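Folylpolyglutamate synthase (FolC) (Helicobacter pylori, PDB 6K8C) probably catalyses the ATP-dependent addition of glutamate to dihydropteroate and to tetrahydrofolates, yielding dihydrofolate and folylpolyglutamates. Local coordinates at residues Y124-A129 with F149-A154; E365-E368 with N372-V375. All blocks are in the same frame, centred on the assembly; numbering follows the deposited sequence.

Interaction 1: residues Y124-A129 with F149-A154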
ATOM      1  N   TYR A 124     -17.046   2.934  -1.810  1.00 27.95           N
ATOM      2  CA  TYR A 124     -17.405   3.861  -0.739  1.00 30.42           C
ATOM      3  C   TYR A 124     -16.166   4.474  -0.094  1.00 32.88           C
ATOM      4  O   TYR A 124     -16.161   5.665   0.244  1.00 25.62           O
ATOM      5  CB  TYR A 124     -18.254   3.154   0.316  1.00 24.45           C
ATOM      6  CG  TYR A 124     -18.966   4.118   1.232  1.00 28.85           C
ATOM      7  CD1 TYR A 124     -19.892   5.028   0.728  1.00 32.38           C
ATOM      8  CD2 TYR A 124     -18.703   4.139   2.594  1.00 25.05           C
ATOM      9  CE1 TYR A 124     -20.542   5.919   1.558  1.00 33.10           C
ATOM     10  CE2 TYR A 124     -19.350   5.024   3.430  1.00 29.93           C
ATOM     11  CZ  TYR A 124     -20.266   5.912   2.906  1.00 33.97           C
ATOM     12  OH  TYR A 124     -20.905   6.795   3.736  1.00 30.39           O
ATOM     13  N   ALA A 125     -15.115   3.670   0.106  1.00 27.90           N
ATOM     14  CA  ALA A 125     -13.854   4.211   0.610  1.00 26.50           C
ATOM     15  C   ALA A 125     -13.329   5.310  -0.306  1.00 23.91           C
ATOM     16  O   ALA A 125     -12.816   6.332   0.168  1.00 24.73           O
ATOM     17  CB  ALA A 125     -12.819   3.091   0.750  1.00 25.77           C
ATOM     18  N   THR A 126     -13.465   5.120  -1.622  1.00 25.40           N
ATOM     19  CA  THR A 126     -13.026   6.132  -2.579  1.00 24.95           C
ATOM     20  C   THR A 126     -13.789   7.440  -2.394  1.00 29.76           C
ATOM     21  O   THR A 126     -13.191   8.521  -2.381  1.00 25.62           O
ATOM     22  CB  THR A 126     -13.186   5.604  -4.010  1.00 28.41           C
ATOM     23  OG1 THR A 126     -12.396   4.418  -4.175  1.00 31.75           O
ATOM     24  CG2 THR A 126     -12.735   6.642  -5.033  1.00 26.80           C
ATOM     25  N   LEU A 127     -15.118   7.366  -2.252  1.00 29.13           N
ATOM     26  CA  LEU A 127     -15.895   8.582  -2.029  1.00 27.25           C
ATOM     27  C   LEU A 127     -15.517   9.242  -0.712  1.00 25.00           C
ATOM     28  O   LEU A 127     -15.461  10.474  -0.623  1.00 28.82           O
ATOM     29  CB  LEU A 127     -17.400   8.283  -2.051  1.00 26.51           C
ATOM     30  CG  LEU A 127     -18.018   7.832  -3.376  1.00 30.76           C
ATOM     31  CD1 LEU A 127     -19.540   7.748  -3.225  1.00 34.07           C
ATOM     32  CD2 LEU A 127     -17.642   8.763  -4.523  1.00 28.96           C
ATOM     33  N   LEU A 128     -15.269   8.440   0.328  1.00 22.89           N
ATOM     34  CA  LEU A 128     -14.829   9.003   1.597  1.00 24.78           C
ATOM     35  C   LEU A 128     -13.514   9.759   1.432  1.00 26.70           C
ATOM     36  O   LEU A 128     -13.329  10.836   2.013  1.00 28.07           O
ATOM     37  CB  LEU A 128     -14.688   7.897   2.644  1.00 24.98           C
ATOM     38  CG  LEU A 128     -15.975   7.316   3.238  1.00 25.10           C
ATOM     39  CD1 LEU A 128     -15.655   6.086   4.072  1.00 28.15           C
ATOM     40  CD2 LEU A 128     -16.708   8.364   4.064  1.00 27.57           C
ATOM     41  N   ALA A 129     -12.591   9.213   0.637  1.00 25.65           N
ATOM     42  CA  ALA A 129     -11.329   9.905   0.391  1.00 24.49           C
ATOM     43  C   ALA A 129     -11.560  11.250  -0.289  1.00 27.06           C
ATOM     44  O   ALA A 129     -10.960  12.260   0.095  1.00 26.08           O
ATOM     45  CB  ALA A 129     -10.399   9.025  -0.453  1.00 24.21           C
ATOM     46  N   PHE A 149     -10.895  -0.864 -14.778  1.00 53.37           N
ATOM     47  CA  PHE A 149     -12.191  -0.413 -14.290  1.00 64.74           C
ATOM     48  C   PHE A 149     -12.172  -0.107 -12.797  1.00 61.33           C
ATOM     49  O   PHE A 149     -13.231  -0.083 -12.162  1.00 54.25           O
ATOM     50  CB  PHE A 149     -13.264  -1.457 -14.599  1.00 67.87           C
ATOM     51  CG  PHE A 149     -13.313  -1.866 -16.044  1.00 68.43           C
ATOM     52  CD1 PHE A 149     -13.660  -0.949 -17.025  1.00 69.94           C
ATOM     53  CD2 PHE A 149     -13.018  -3.166 -16.421  1.00 75.63           C
ATOM     54  CE1 PHE A 149     -13.709  -1.321 -18.357  1.00 82.50           C
ATOM     55  CE2 PHE A 149     -13.064  -3.545 -17.752  1.00 81.49           C
ATOM     56  CZ  PHE A 149     -13.409  -2.621 -18.721  1.00 78.36           C
ATOM     57  N   ASP A 150     -10.990   0.118 -12.228  1.00 42.36           N
ATOM     58  CA  ASP A 150     -10.897   0.460 -10.816  1.00 38.38           C
ATOM     59  C   ASP A 150     -11.658   1.749 -10.541  1.00 45.41           C
ATOM     60  O   ASP A 150     -11.768   2.628 -11.401  1.00 38.99           O
ATOM     61  CB  ASP A 150      -9.434   0.611 -10.401  1.00 38.43           C
ATOM     62  CG  ASP A 150      -9.253   0.616  -8.898  1.00 47.25           C
ATOM     63  OD1 ASP A 150      -9.378  -0.466  -8.286  1.00 40.44           O
ATOM     64  OD2 ASP A 150      -8.985   1.699  -8.328  1.00 34.85           O
ATOM     65  N   SER A 151     -12.199   1.853  -9.324  1.00 40.30           N
ATOM     66  CA  SER A 151     -12.990   3.028  -8.976  1.00 39.70           C
ATOM     67  C   SER A 151     -12.160   4.305  -9.034  1.00 43.92           C
ATOM     68  O   SER A 151     -12.680   5.359  -9.418  1.00 36.08           O
ATOM     69  CB  SER A 151     -13.611   2.852  -7.590  1.00 36.23           C
ATOM     70  OG  SER A 151     -12.636   2.955  -6.572  1.00 36.22           O
ATOM     71  N   THR A 152     -10.872   4.235  -8.676  1.00 35.81           N
ATOM     72  CA  THR A 152     -10.042   5.435  -8.706  1.00 40.48           C
ATOM     73  C   THR A 152      -9.826   5.950 -10.122  1.00 31.95           C
ATOM     74  O   THR A 152      -9.423   7.105 -10.293  1.00 39.63           O
ATOM     75  CB  THR A 152      -8.689   5.180  -8.037  1.00 34.95           C
ATOM     76  OG1 THR A 152      -8.019   4.097  -8.699  1.00 30.51           O
ATOM     77  CG2 THR A 152      -8.873   4.845  -6.570  1.00 33.57           C
ATOM     78  N   ASN A 153     -10.098   5.126 -11.136  1.00 32.24           N
ATOM     79  CA  ASN A 153      -9.976   5.564 -12.524  1.00 42.16           C
ATOM     80  C   ASN A 153     -10.988   6.634 -12.905  1.00 44.43           C
ATOM     81  O   ASN A 153     -10.792   7.318 -13.915  1.00 37.85           O
ATOM     82  CB  ASN A 153     -10.137   4.373 -13.470  1.00 43.00           C
ATOM     83  CG  ASN A 153      -8.825   3.705 -13.781  1.00 56.85           C
ATOM     84  OD1 ASN A 153      -7.832   4.377 -14.056  1.00 60.92           O
ATOM     85  ND2 ASN A 153      -8.807   2.375 -13.736  1.00 48.47           N
ATOM     86  N   ALA A 154     -12.070   6.787 -12.138  1.00 37.67           N
ATOM     87  CA  ALA A 154     -13.133   7.710 -12.511  1.00 38.69           C
ATOM     88  C   ALA A 154     -12.786   9.163 -12.219  1.00 40.72           C
ATOM     89  O   ALA A 154     -13.425  10.061 -12.775  1.00 34.70           O
ATOM     90  CB  ALA A 154     -14.433   7.339 -11.789  1.00 37.81           C
TER

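Interaction 2: residues E365-E368 with N372-V375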
ATOM      1  N   GLU A 365      -0.753 -21.112  17.394  1.00 42.51           N
ATOM      2  CA  GLU A 365      -1.948 -21.032  18.231  1.00 51.09           C
ATOM      3  C   GLU A 365      -1.914 -19.821  19.152  1.00 47.00           C
ATOM      4  O   GLU A 365      -2.845 -19.008  19.112  1.00 51.30           O
ATOM      5  CB  GLU A 365      -2.148 -22.334  19.028  1.00 51.93           C
ATOM      6  CG  GLU A 365      -0.923 -22.914  19.716  1.00 63.25           C
ATOM      7  CD  GLU A 365      -1.033 -24.424  19.887  1.00 76.25           C
ATOM      8  OE1 GLU A 365      -0.251 -24.996  20.676  1.00 85.01           O
ATOM      9  OE2 GLU A 365      -1.903 -25.040  19.229  1.00 76.51           O
ATOM     10  N   ASP A 366      -0.873 -19.655  19.970  1.00 51.61           N
ATOM     11  CA  ASP A 366      -0.794 -18.511  20.872  1.00 55.92           C
ATOM     12  C   ASP A 366       0.641 -18.010  20.963  1.00 48.00           C
ATOM     13  O   ASP A 366       1.596 -18.726  20.648  1.00 55.56           O
ATOM     14  CB  ASP A 366      -1.308 -18.851  22.284  1.00 61.09           C
ATOM     15  CG  ASP A 366      -2.633 -19.600  22.266  1.00 71.21           C
ATOM     16  OD1 ASP A 366      -3.673 -18.980  21.950  1.00 79.64           O
ATOM     17  OD2 ASP A 366      -2.637 -20.813  22.581  1.00 79.32           O
ATOM     18  N   VAL A 367       0.781 -16.761  21.406  1.00 38.87           N
ATOM     19  CA  VAL A 367       2.083 -16.157  21.662  1.00 44.94           C
ATOM     20  C   VAL A 367       2.390 -16.282  23.149  1.00 49.67           C
ATOM     21  O   VAL A 367       1.515 -16.046  23.995  1.00 50.63           O
ATOM     22  CB  VAL A 367       2.127 -14.688  21.193  1.00 58.11           C
ATOM     23  CG1 VAL A 367       1.903 -14.598  19.688  1.00 54.77           C
ATOM     24  CG2 VAL A 367       1.105 -13.834  21.942  1.00 48.14           C
ATOM     25  N   GLU A 368       3.620 -16.679  23.471  1.00 46.05           N
ATOM     26  CA  GLU A 368       4.087 -16.698  24.850  1.00 50.23           C
ATOM     27  C   GLU A 368       4.776 -15.382  25.174  1.00 56.52           C
ATOM     28  O   GLU A 368       5.505 -14.829  24.347  1.00 47.76           O
ATOM     29  CB  GLU A 368       5.062 -17.849  25.104  1.00 51.49           C
ATOM     30  CG  GLU A 368       4.666 -19.194  24.536  1.00 58.80           C
ATOM     31  CD  GLU A 368       5.790 -20.209  24.663  1.00 73.07           C
ATOM     32  OE1 GLU A 368       6.138 -20.848  23.647  1.00 74.47           O
ATOM     33  OE2 GLU A 368       6.329 -20.361  25.781  1.00 68.88           O
ATOM     34  N   ASN A 372       9.877 -13.859  21.671  1.00 35.33           N
ATOM     35  CA  ASN A 372       9.770 -12.755  20.728  1.00 32.42           C
ATOM     36  C   ASN A 372       9.375 -13.282  19.353  1.00 33.66           C
ATOM     37  O   ASN A 372       9.719 -14.408  18.980  1.00 32.54           O
ATOM     38  CB  ASN A 372      11.083 -11.980  20.637  1.00 32.29           C
ATOM     39  CG  ASN A 372      11.518 -11.423  21.978  1.00 40.02           C
ATOM     40  OD1 ASN A 372      10.726 -10.803  22.687  1.00 37.41           O
ATOM     41  ND2 ASN A 372      12.779 -11.637  22.332  1.00 35.19           N
ATOM     42  N   TYR A 373       8.646 -12.458  18.599  1.00 29.79           N
ATOM     43  CA  TYR A 373       8.013 -12.915  17.370  1.00 29.87           C
ATOM     44  C   TYR A 373       8.112 -11.865  16.277  1.00 33.58           C
ATOM     45  O   TYR A 373       8.015 -10.665  16.550  1.00 29.23           O
ATOM     46  CB  TYR A 373       6.532 -13.242  17.590  1.00 30.35           C
ATOM     47  CG  TYR A 373       6.275 -14.291  18.640  1.00 34.53           C
ATOM     48  CD1 TYR A 373       6.116 -13.939  19.974  1.00 38.72           C
ATOM     49  CD2 TYR A 373       6.176 -15.636  18.299  1.00 31.11           C
ATOM     50  CE1 TYR A 373       5.874 -14.894  20.945  1.00 39.91           C
ATOM     51  CE2 TYR A 373       5.934 -16.607  19.269  1.00 35.34           C
ATOM     52  CZ  TYR A 373       5.783 -16.224  20.591  1.00 44.44           C
ATOM     53  OH  TYR A 373       5.541 -17.163  21.569  1.00 43.37           O
ATOM     54  N   LEU A 374       8.291 -12.330  15.041  1.00 25.75           N
ATOM     55  CA  LEU A 374       8.028 -11.543  13.844  1.00 26.58           C
ATOM     56  C   LEU A 374       6.818 -12.140  13.140  1.00 26.41           C
ATOM     57  O   LEU A 374       6.799 -13.340  12.843  1.00 27.50           O
ATOM     58  CB  LEU A 374       9.236 -11.522  12.893  1.00 24.11           C
ATOM     59  CG  LEU A 374       8.973 -10.950  11.488  1.00 26.48           C
ATOM     60  CD1 LEU A 374       8.514  -9.500  11.556  1.00 27.80           C
ATOM     61  CD2 LEU A 374      10.208 -11.080  10.585  1.00 24.36           C
ATOM     62  N   VAL A 375       5.806 -11.309  12.901  1.00 25.70           N
ATOM     63  CA  VAL A 375       4.635 -11.676  12.114  1.00 26.80           C
ATOM     64  C   VAL A 375       4.835 -11.096  10.720  1.00 25.79           C
ATOM     65  O   VAL A 375       5.012  -9.883  10.569  1.00 26.62           O
ATOM     66  CB  VAL A 375       3.340 -11.153  12.760  1.00 25.89           C
ATOM     67  CG1 VAL A 375       2.138 -11.413  11.856  1.00 31.63           C
ATOM     68  CG2 VAL A 375       3.144 -11.786  14.138  1.00 25.88           C
TER
HETATM   69  O   HOH W   1       5.643 -19.696  21.006  1.00 46.72           O

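Interaction 1: residues Y124-A129 with F149-A154
Thr126 of helix 121-132 places OG1 beside its backbone N and opposite its carbonyl carbon (chi1 -60°), while Ser151 turns OG into the cleft between its own N and carbonyl carbon (chi1 72°); these two rotations point the hydroxyls at each other. Thr126 OG1 and Ser151 OG lie 2.8 Å apart and are hydrogen-bonded. Thr126 OG1 is also bonded to the carbonyl of Phe122 one turn earlier in the helix, so its position is fixed from within the helix as well as from the loop. The methyl of Thr152 adds a looser van der Waals touch, its CG2 4.3 Å from Thr126 OG1. Backbones remain well separated, with the CA atoms of Thr126 and Thr152 6.9 Å apart, and the bridge is made almost wholly by short side chains.

Ser151 is presented by a turn that is itself tightly tied. Asp150 OD2 takes the Thr152 hydroxyl on its anti lone pair (OG1 to OD2, 2.6 Å) and the Thr152 amide from well above the carboxylate plane (N to OD2, 3.2 Å). The second bond closes an Asx turn that overlaps the start of the 3-10 segment 151-154, with Asn153 N reaching Asp150 O at 3.0 Å. Further bonds run from Gly144 N to OD2 and from Gly146 N to OD1, so both oxygens of the buried carboxylate are satisfied, by donors from the turn and from the preceding loop. His51 NE2 meets Thr152 OG1, joining the turn to strand 48-53, and Phe31 of helix 28-41 packs against Ser151.

The contact joins helix 121-132 to the loop after strand 138-142 in the P-loop-type central domain of the Mur ligase family, whose strand 48-53 leads into the GTNGKGS nucleotide-binding loop.

Interaction 2: residues E365-E368 with N372-V375
Tyr373 pushes its phenol against the backbone of the loop before its strand, where OH receives the amide of Glu368: N to OH is 2.7 Å, with a nearly straight N-H...O angle of 167°. A bridging water strengthens this meeting, 2.6 Å from Tyr373 OH and donating to Glu368 OE1 at 2.9 Å. The phenol oxygen is therefore held by both the backbone and, through the water, the carboxylate of one residue. Glu368 O lies in the ring plane at its edge, 3.4 Å from Tyr373 CE1, and the water oxygen sits at the edge too.

Val367 packs over a face of the same ring. Its CG1 stands 4.2 Å from the centroid of the Tyr373 ring and only 10° off the normal, a CH-pi contact, while Val367 CB approaches CE1 of Tyr373 at 3.8 Å. Edge and face are thus engaged by two consecutive residues, which probably restricts the ring's movement.

The next shell sets these groups in place. With CG beside the backbone N (chi1 -58°), Tyr373 sends its ring from the strand toward the loop. Glu368 holds its chain extended beyond CG; OE1 takes the water and OE2 the side chain of Asn370, within the short connection between the segments. Val367 also rests on Phe385 of helix 379-390, and the tyrosine side chain leans on Ile309 and Ile311. Backbone bonds from Tyr373 to Asn281 and Leu283, and from Leu374 to Ile309 and Ile311, fasten strand 373-376 between its neighbours.

The contact lies within the helix-free connection that returns from edge strand 361-363, past two strands, to the interior of the mixed sheet in the Rossmann-like C-terminal domain of Mur-type ligases.

Interaction 1 comes first along the chain and is complete before interaction 2 begins. Their centres are 36 Å apart and their nearest atoms about 24 Å, on opposite sides of the chain's centre, and they share no strand or helix. Segments 124-129 and 149-154 fall in the Mur ligase middle domain, beside the eight-stranded sheet that contains strands 48-53 and 138-142; segments 365-368 and 372-375 fall in the glutamate ligase domain with its separate six-stranded sheet. Each contact is thus internal to its own lobe. In this ligase family the active site generally lies between two such lobes, and neither contact bridges them.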